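Local coordinates for beta-Ala-His dipeptidase (Homo sapiens, PDB 3DLJ), which hydrolyses the peptide bond of Xaa-His dipeptides, above all carnosine and anserine, as a dizinc metallopeptidase of the M20 family, at residues 216-220 with 405-409. Sequence-based numbering, arbitrary orientation.
Sequences AITYG and YLAAK
The Tyr405 ring presents its hydroxyl edge to Thr218, whose carbonyl O lies near the ring plane, while Ile217 CG2 approaches obliquely and Tyr219 CB comes, also obliquely, to 3.8 Å from Tyr405 CE1. One hydrogen bond crosses the contact: Tyr405 OH donates to the backbone carbonyl Thr218 O at 2.8 Å, the C=O...donor angle being 136° and the donor tilted 19° from the carbonyl plane. The same hydroxyl makes weak hydrogen bonds to Val443 O and to Leu445 N of the neighbouring strand 444-445. Ile217 divides its branches. CG1 sits beside the backbone N (chi1 -70°), which puts CG2 anti to it and 3.3 Å from Tyr405 CE1; CD1 runs on to the helix, 3.8 Å from Ala408 CB and 3.5 Å from Lys409 CG, the Ile217 and Lys409 side chains crossing at about a right angle. The segment axes run nearly antiparallel and approach to 9.6 Å, a gap spanned chiefly by Ile217 and Tyr405. A phenylalanine in place of Tyr405 would probably leave Thr218 O without this donor and lose the weak links to Val443 and Leu445. Chemically, apolar packing plus one buried hydroxyl-to-carbonyl bond ties helix 403-416 to the start of strand 216-232.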
loop_
_atom_site.group_PDB
_atom_site.type_symbol
_atom_site.label_atom_id
_atom_site.label_comp_id
_atom_site.label_asym_id
_atom_site.label_seq_id
_atom_site.Cartn_x
_atom_site.Cartn_y
_atom_site.Cartn_z
ATOM N N ALA A 216 -2.818 -14.168 7.947
ATOM C CA ALA A 216 -3.911 -13.909 7.039
ATOM C C ALA A 216 -3.515 -14.153 5.606
ATOM O O ALA A 216 -2.317 -14.188 5.278
ATOM C CB ALA A 216 -4.388 -12.475 7.210
ATOM N N ILE A 217 -4.538 -14.349 4.776
ATOM C CA ILE A 217 -4.426 -14.213 3.333
ATOM C C ILE A 217 -5.503 -13.219 2.891
ATOM O O ILE A 217 -6.642 -13.289 3.360
ATOM C CB ILE A 217 -4.589 -15.575 2.580
ATOM C CG1 ILE A 217 -3.393 -16.486 2.833
ATOM C CG2 ILE A 217 -4.656 -15.362 1.082
ATOM C CD1 ILE A 217 -3.761 -17.967 2.841
ATOM N N THR A 218 -5.137 -12.308 1.989
ATOM C CA THR A 218 -5.994 -11.190 1.602
ATOM C C THR A 218 -6.493 -11.387 0.176
ATOM O O THR A 218 -5.701 -11.606 -0.744
ATOM C CB THR A 218 -5.230 -9.859 1.773
ATOM O OG1 THR A 218 -4.700 -9.794 3.114
ATOM C CG2 THR A 218 -6.127 -8.631 1.491
ATOM N N TYR A 219 -7.811 -11.330 -0.006
ATOM C CA TYR A 219 -8.426 -11.669 -1.290
ATOM C C TYR A 219 -9.320 -10.571 -1.867
ATOM O O TYR A 219 -9.923 -10.760 -2.933
ATOM C CB TYR A 219 -9.233 -12.968 -1.181
ATOM C CG TYR A 219 -10.495 -12.855 -0.347
ATOM C CD1 TYR A 219 -11.731 -12.520 -0.938
ATOM C CD2 TYR A 219 -10.467 -13.109 1.028
ATOM C CE1 TYR A 219 -12.886 -12.422 -0.171
ATOM C CE2 TYR A 219 -11.614 -13.022 1.794
ATOM C CZ TYR A 219 -12.818 -12.682 1.191
ATOM O OH TYR A 219 -13.948 -12.596 1.961
ATOM N N GLY A 220 -9.419 -9.450 -1.160
ATOM C CA GLY A 220 -10.165 -8.311 -1.662
ATOM C C GLY A 220 -9.674 -7.004 -1.110
ATOM O O GLY A 220 -9.207 -6.949 0.019
ATOM N N TYR A 405 -4.217 -19.371 -4.134
ATOM C CA TYR A 405 -4.782 -19.178 -2.784
ATOM C C TYR A 405 -4.641 -20.388 -1.861
ATOM O O TYR A 405 -4.372 -20.221 -0.674
ATOM C CB TYR A 405 -6.226 -18.591 -2.820
ATOM C CG TYR A 405 -6.166 -17.079 -2.920
ATOM C CD1 TYR A 405 -6.160 -16.282 -1.776
ATOM C CD2 TYR A 405 -6.014 -16.452 -4.152
ATOM C CE1 TYR A 405 -6.050 -14.893 -1.861
ATOM C CE2 TYR A 405 -5.900 -15.074 -4.250
ATOM C CZ TYR A 405 -5.912 -14.296 -3.105
ATOM O OH TYR A 405 -5.778 -12.928 -3.210
ATOM N N LEU A 406 -4.772 -21.594 -2.417
ATOM C CA LEU A 406 -4.608 -22.837 -1.649
ATOM C C LEU A 406 -3.155 -23.101 -1.208
ATOM O O LEU A 406 -2.901 -23.514 -0.059
ATOM C CB LEU A 406 -5.161 -24.027 -2.440
ATOM C CG LEU A 406 -5.136 -25.417 -1.778
ATOM C CD1 LEU A 406 -5.806 -25.438 -0.375
ATOM C CD2 LEU A 406 -5.769 -26.470 -2.703
ATOM N N ALA A 407 -2.214 -22.861 -2.127
ATOM C CA ALA A 407 -0.783 -22.961 -1.845
ATOM C C ALA A 407 -0.387 -22.096 -0.650
ATOM O O ALA A 407 0.348 -22.547 0.226
ATOM C CB ALA A 407 0.038 -22.569 -3.088
ATOM N N ALA A 408 -0.890 -20.856 -0.633
ATOM C CA ALA A 408 -0.640 -19.895 0.442
ATOM C C ALA A 408 -1.177 -20.381 1.802
ATOM O O ALA A 408 -0.468 -20.301 2.805
ATOM C CB ALA A 408 -1.225 -18.519 0.073
ATOM N N LYS A 409 -2.421 -20.877 1.813
ATOM C CA LYS A 409 -3.084 -21.460 3.000
ATOM C C LYS A 409 -2.259 -22.578 3.630
ATOM O O LYS A 409 -1.983 -22.552 4.839
ATOM C CB LYS A 409 -4.463 -22.022 2.632
ATOM C CG LYS A 409 -5.453 -20.999 2.112
ATOM C CD LYS A 409 -6.633 -21.682 1.432
ATOM C CE LYS A 409 -7.899 -20.838 1.515
ATOM N NZ LYS A 409 -9.042 -21.470 0.776
#